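Local atomic coordinates of Lpg2148(MvcA) (Legionella pneumophila subsp. pneumophila str. Philadelphia 1, PDB entry 6K11), a protein that probably acts as a deamidase-related deubiquitinase that regulates the activity of the host ubiquitin-conjugating enzyme UBE2N. Residues E37-S42 with A54-K59; D351-E356 with R366-L371. All blocks are in the same frame, centred on the assembly; numbering follows the deposited sequence.

Contact 1. Residues E37-S42 with A54-K59; sequences ERSIPS and AKEVSK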
loop_
_atom_site.group_PDB
_atom_site.type_symbol
_atom_site.label_atom_id
_atom_site.label_comp_id
_atom_site.label_asym_id
_atom_site.label_seq_id
_atom_site.Cartn_x
_atom_site.Cartn_y
_atom_site.Cartn_z
ATOM N N GLU A 37 -4.062 -7.206 -21.814
ATOM C CA GLU A 37 -4.527 -8.476 -21.256
ATOM C C GLU A 37 -5.257 -8.274 -19.931
ATOM O O GLU A 37 -6.221 -8.994 -19.638
ATOM C CB GLU A 37 -3.344 -9.451 -21.130
ATOM C CG GLU A 37 -2.813 -9.902 -22.524
ATOM C CD GLU A 37 -1.513 -10.707 -22.488
ATOM O OE1 GLU A 37 -1.199 -11.318 -21.444
ATOM O OE2 GLU A 37 -0.803 -10.720 -23.520
ATOM N N ARG A 38 -4.861 -7.265 -19.150
ATOM C CA ARG A 38 -5.595 -6.948 -17.928
ATOM C C ARG A 38 -6.981 -6.375 -18.234
ATOM O O ARG A 38 -7.897 -6.524 -17.420
ATOM C CB ARG A 38 -4.785 -5.976 -17.065
ATOM C CG ARG A 38 -5.416 -5.691 -15.710
ATOM C CD ARG A 38 -4.634 -4.676 -14.869
ATOM N NE ARG A 38 -3.193 -4.723 -15.113
ATOM C CZ ARG A 38 -2.451 -3.689 -15.516
ATOM N NH1 ARG A 38 -1.146 -3.848 -15.706
ATOM N NH2 ARG A 38 -3.005 -2.498 -15.731
ATOM N N SER A 39 -7.155 -5.735 -19.396
ATOM C CA SER A 39 -8.434 -5.143 -19.787
ATOM C C SER A 39 -9.414 -6.129 -20.426
ATOM O O SER A 39 -10.628 -5.886 -20.373
ATOM C CB SER A 39 -8.204 -3.985 -20.769
ATOM O OG SER A 39 -7.616 -2.873 -20.118
ATOM N N ILE A 40 -8.914 -7.216 -21.038
ATOM C CA ILE A 40 -9.788 -8.178 -21.722
ATOM C C ILE A 40 -10.991 -8.603 -20.885
ATOM O O ILE A 40 -12.113 -8.589 -21.415
ATOM C CB ILE A 40 -8.960 -9.388 -22.208
ATOM C CG1 ILE A 40 -8.277 -9.088 -23.545
ATOM C CG2 ILE A 40 -9.834 -10.639 -22.303
ATOM C CD1 ILE A 40 -9.222 -8.957 -24.700
ATOM N N PRO A 41 -10.853 -8.997 -19.611
ATOM C CA PRO A 41 -12.036 -9.451 -18.856
ATOM C C PRO A 41 -13.115 -8.390 -18.699
ATOM O O PRO A 41 -14.244 -8.732 -18.321
ATOM C CB PRO A 41 -11.453 -9.851 -17.493
ATOM C CG PRO A 41 -10.002 -10.114 -17.763
ATOM C CD PRO A 41 -9.628 -9.099 -18.793
ATOM N N SER A 42 -12.811 -7.123 -18.969
ATOM C CA SER A 42 -13.780 -6.042 -18.852
ATOM C C SER A 42 -14.532 -5.763 -20.148
ATOM O O SER A 42 -15.443 -4.928 -20.151
ATOM C CB SER A 42 -13.089 -4.760 -18.381
ATOM O OG SER A 42 -12.601 -4.903 -17.062
ATOM N N ALA A 54 -11.735 1.255 -27.373
ATOM C CA ALA A 54 -11.410 2.674 -27.230
ATOM C C ALA A 54 -11.572 3.125 -25.784
ATOM O O ALA A 54 -10.752 3.897 -25.265
ATOM C CB ALA A 54 -12.288 3.513 -28.158
ATOM N N LYS A 55 -12.608 2.619 -25.112
ATOM C CA LYS A 55 -12.859 2.953 -23.716
ATOM C C LYS A 55 -11.740 2.448 -22.811
ATOM O O LYS A 55 -11.236 3.185 -21.950
ATOM C CB LYS A 55 -14.207 2.361 -23.287
ATOM C CG LYS A 55 -14.573 2.591 -21.821
ATOM C CD LYS A 55 -15.661 1.627 -21.361
ATOM C CE LYS A 55 -16.129 1.950 -19.946
ATOM N NZ LYS A 55 -17.199 1.018 -19.473
ATOM N N GLU A 56 -11.336 1.187 -22.989
ATOM C CA GLU A 56 -10.307 0.627 -22.119
ATOM C C GLU A 56 -8.961 1.294 -22.357
ATOM O O GLU A 56 -8.193 1.509 -21.412
ATOM C CB GLU A 56 -10.198 -0.883 -22.325
ATOM C CG GLU A 56 -11.393 -1.657 -21.811
ATOM C CD GLU A 56 -11.545 -1.554 -20.307
ATOM O OE1 GLU A 56 -10.526 -1.356 -19.607
ATOM O OE2 GLU A 56 -12.685 -1.679 -19.820
ATOM N N VAL A 57 -8.654 1.626 -23.608
ATOM C CA VAL A 57 -7.384 2.281 -23.902
ATOM C C VAL A 57 -7.349 3.666 -23.262
ATOM O O VAL A 57 -6.351 4.061 -22.644
ATOM C CB VAL A 57 -7.147 2.336 -25.421
ATOM C CG1 VAL A 57 -5.944 3.201 -25.747
ATOM C CG2 VAL A 57 -6.951 0.897 -25.979
ATOM N N SER A 58 -8.447 4.417 -23.386
ATOM C CA SER A 58 -8.520 5.744 -22.777
ATOM C C SER A 58 -8.318 5.671 -21.266
ATOM O O SER A 58 -7.557 6.461 -20.688
ATOM C CB SER A 58 -9.864 6.399 -23.110
ATOM O OG SER A 58 -10.069 7.570 -22.319
ATOM N N LYS A 59 -8.994 4.724 -20.609
ATOM C CA LYS A 59 -8.897 4.599 -19.158
ATOM C C LYS A 59 -7.449 4.393 -18.712
ATOM O O LYS A 59 -6.958 5.083 -17.809
ATOM C CB LYS A 59 -9.785 3.447 -18.688
ATOM C CG LYS A 59 -9.609 3.045 -17.225
ATOM C CD LYS A 59 -10.693 2.043 -16.820
ATOM C CE LYS A 59 -10.219 1.096 -15.721
ATOM N NZ LYS A 59 -11.144 -0.070 -15.575
#
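Ser-39 and Glu-56 meet between two successive helices joined by a loop, where the end of helix 28-39 is set against the middle of helix 49-64. Their CA atoms are 6.5 Å apart, close enough for a serine to meet a glutamate that folds back on itself. The tight part is here, in the buried half of the contact. CB of Ser-39 packs on CB of Glu-56 at 4.0 Å, and OG of Ser-39 reaches OE1 of Glu-56 at 3.3 Å in a weak hydrogen bond. That bond is not settled, because the single hydroxyl proton has a second, also weak, acceptor in the carbonyl oxygen of Gln-35, one helical turn back. Glu-56 comes to the serine by folding over: its chain bends at the second torsion (chi2 -65°), so the carboxylate lies back across the gap instead of running straight out. Behind this packing stands helix 358-381, whose Met-373 touches Ser-39 and whose Lys-370 and Thr-374 touch Val-57.

The other carboxylate oxygen lies on the looser side, where exposed Ser-42 comes in. The chain leaves helix 28-39 through a short 3-10 turn, marked by the 2.9 Å bond from N of Ser-42 to O of Ser-39, and this turn brings Ser-42 alongside the acid. No hydrogen bond joins the two residues, and the approach is simple van der Waals packing. Exposed Lys-59, one turn along from Glu-56, brings NZ to 4.3 Å from Glu-56 OE1, too far to count as a bond, though the nearby charge would probably favour the ionised acid. At the looser edge the last touch is CB of Ser-42 on OE2 of Glu-56, at 3.4 Å.

Contact 2. Residues D351-E356 with R366-L371; sequences DTHPGE and RNRAKL
The imidazole of His-353 and the guanidinium of Arg-368 lie against each other at a slant, their planes 29° apart. Arg-368 does the reaching: its chain runs from helix 358-381 towards the loop and kinks at the third torsion (chi3 58°), which carries NH1 to the histidine. There NH1 sits 3.4 Å from CD2 of His-353, oblique to the ring, while NE2 of the histidine lies over one face of the guanidinium. Pro-354 approaches differently. Its CD is at the edge of the guanidinium, near that group's plane, 3.9 Å from NH1, and the two side chains cross at about a right angle. So one nitrogen touches both loop residues, one obliquely and one edge-on, with no hydrogen bond between the segments.

The polar bonds lie just outside. NH1 of Arg-368 bonds to OD1 of Asn-364, one turn earlier on its own helix, and ND1 of His-353 bonds to the carbonyl oxygen of Phe-349; together these limit how either flat group can turn. The ring of Phe-349 also packs edge-to-face with His-353.

The contact belongs to the corner between helix 336-351 and helix 358-381, where Lys-361 bonds to the carbonyl oxygens of His-353 and Gly-355 and Met-22, just past helix 4-19, touches His-353.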
loop_
_atom_site.group_PDB
_atom_site.type_symbol
_atom_site.label_atom_id
_atom_site.label_comp_id
_atom_site.label_asym_id
_atom_site.label_seq_id
_atom_site.Cartn_x
_atom_site.Cartn_y
_atom_site.Cartn_z
ATOM N N ASP A 351 18.296 5.495 -22.446
ATOM C CA ASP A 351 19.047 6.178 -23.505
ATOM C C ASP A 351 18.663 5.671 -24.891
ATOM O O ASP A 351 18.795 6.408 -25.875
ATOM C CB ASP A 351 20.566 5.978 -23.337
ATOM C CG ASP A 351 21.161 6.736 -22.154
ATOM O OD1 ASP A 351 20.577 7.737 -21.678
ATOM O OD2 ASP A 351 22.253 6.303 -21.698
ATOM N N THR A 352 18.204 4.423 -24.997
ATOM C CA THR A 352 17.848 3.893 -26.309
ATOM C C THR A 352 16.531 4.451 -26.840
ATOM O O THR A 352 16.240 4.264 -28.026
ATOM C CB THR A 352 17.765 2.349 -26.306
ATOM O OG1 THR A 352 16.637 1.883 -25.540
ATOM C CG2 THR A 352 19.056 1.710 -25.777
ATOM N N HIS A 353 15.728 5.126 -26.002
ATOM C CA HIS A 353 14.452 5.657 -26.485
ATOM C C HIS A 353 14.684 6.964 -27.235
ATOM O O HIS A 353 15.399 7.847 -26.730
ATOM C CB HIS A 353 13.488 5.881 -25.321
ATOM C CG HIS A 353 12.990 4.607 -24.708
ATOM N ND1 HIS A 353 13.778 3.807 -23.906
ATOM C CD2 HIS A 353 11.786 3.990 -24.787
ATOM C CE1 HIS A 353 13.081 2.750 -23.522
ATOM N NE2 HIS A 353 11.870 2.838 -24.040
ATOM N N PRO A 354 14.109 7.120 -28.429
ATOM C CA PRO A 354 14.206 8.397 -29.139
ATOM C C PRO A 354 13.675 9.526 -28.273
ATOM O O PRO A 354 12.680 9.367 -27.557
ATOM C CB PRO A 354 13.320 8.187 -30.374
ATOM C CG PRO A 354 13.131 6.728 -30.495
ATOM C CD PRO A 354 13.223 6.165 -29.113
ATOM N N GLY A 355 14.343 10.669 -28.345
ATOM C CA GLY A 355 13.895 11.843 -27.625
ATOM C C GLY A 355 15.059 12.672 -27.134
ATOM O O GLY A 355 15.974 12.147 -26.489
ATOM N N GLU A 356 15.028 13.973 -27.435
ATOM C CA GLU A 356 16.134 14.857 -27.084
ATOM C C GLU A 356 16.189 15.118 -25.581
ATOM O O GLU A 356 17.250 14.984 -24.959
ATOM C CB GLU A 356 16.003 16.167 -27.856
ATOM C CG GLU A 356 17.070 17.196 -27.498
ATOM C CD GLU A 356 16.841 18.534 -28.179
ATOM O OE1 GLU A 356 16.163 18.568 -29.231
ATOM O OE2 GLU A 356 17.345 19.554 -27.663
ATOM N N ARG A 366 5.371 6.309 -23.502
ATOM C CA ARG A 366 3.913 6.287 -23.387
ATOM C C ARG A 366 3.252 5.978 -24.723
ATOM O O ARG A 366 2.283 5.213 -24.779
ATOM C CB ARG A 366 3.397 7.636 -22.879
ATOM C CG ARG A 366 3.620 7.917 -21.417
ATOM C CD ARG A 366 3.419 9.416 -21.181
ATOM N NE ARG A 366 3.269 9.694 -19.761
ATOM C CZ ARG A 366 3.164 10.911 -19.235
ATOM N NH1 ARG A 366 3.199 11.996 -20.012
ATOM N NH2 ARG A 366 3.020 11.034 -17.923
ATOM N N ASN A 367 3.728 6.603 -25.801
ATOM C CA ASN A 367 3.082 6.414 -27.099
ATOM C C ASN A 367 3.256 4.978 -27.592
ATOM O O ASN A 367 2.331 4.400 -28.178
ATOM C CB ASN A 367 3.631 7.417 -28.121
ATOM C CG ASN A 367 3.249 8.872 -27.781
ATOM O OD1 ASN A 367 2.420 9.115 -26.914
ATOM N ND2 ASN A 367 3.866 9.825 -28.458
ATOM N N ARG A 368 4.419 4.372 -27.331
ATOM C CA ARG A 368 4.640 2.994 -27.754
ATOM C C ARG A 368 3.843 2.013 -26.905
ATOM O O ARG A 368 3.386 0.993 -27.422
ATOM C CB ARG A 368 6.138 2.653 -27.717
ATOM C CG ARG A 368 6.959 3.422 -28.756
ATOM C CD ARG A 368 8.450 3.496 -28.400
ATOM N NE ARG A 368 9.064 2.180 -28.234
ATOM C CZ ARG A 368 10.365 1.997 -28.024
ATOM N NH1 ARG A 368 11.178 3.048 -27.959
ATOM N NH2 ARG A 368 10.852 0.771 -27.876
ATOM N N ALA A 369 3.641 2.302 -25.613
ATOM C CA ALA A 369 2.804 1.430 -24.789
ATOM C C ALA A 369 1.346 1.489 -25.231
ATOM O O ALA A 369 0.649 0.466 -25.246
ATOM C CB ALA A 369 2.927 1.809 -23.306
ATOM N N LYS A 370 0.869 2.679 -25.597
ATOM C CA LYS A 370 -0.513 2.810 -26.072
ATOM C C LYS A 370 -0.720 2.061 -27.387
ATOM O O LYS A 370 -1.715 1.346 -27.561
ATOM C CB LYS A 370 -0.863 4.293 -26.231
ATOM C CG LYS A 370 -2.291 4.560 -26.768
ATOM C CD LYS A 370 -2.634 6.053 -26.656
ATOM C CE LYS A 370 -4.140 6.302 -26.773
ATOM N NZ LYS A 370 -4.506 7.745 -26.575
ATOM N N LEU A 371 0.201 2.229 -28.333
ATOM C CA LEU A 371 0.115 1.492 -29.587
ATOM C C LEU A 371 0.108 -0.015 -29.342
ATOM O O LEU A 371 -0.714 -0.746 -29.911
ATOM C CB LEU A 371 1.275 1.893 -30.491
ATOM C CG LEU A 371 1.325 1.080 -31.779
ATOM C CD1 LEU A 371 0.135 1.463 -32.665
ATOM C CD2 LEU A 371 2.646 1.275 -32.499
#

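Overall arrangement
From the N terminus, contact 1 comes first: it closes the 11-residue connection between its segments, joining the end of helix 28-39 to helix 49-64. The chain then runs through both sheets, including the MvcA insertion region, before returning for contact 2, which closes the nine residues between its segments, mostly the first turns of helix 358-381, and holds the loop after helix 336-351 against that helix. The two follow in series, neither enclosing nor crossing the other, with centres about 21 Å apart. They still meet in space, through CG1 of Val-57 and CE of Lys-370, 3.7 Å apart. Helix 358-381 is thus the shared element, packing the C-terminal end of the chain onto the early helices.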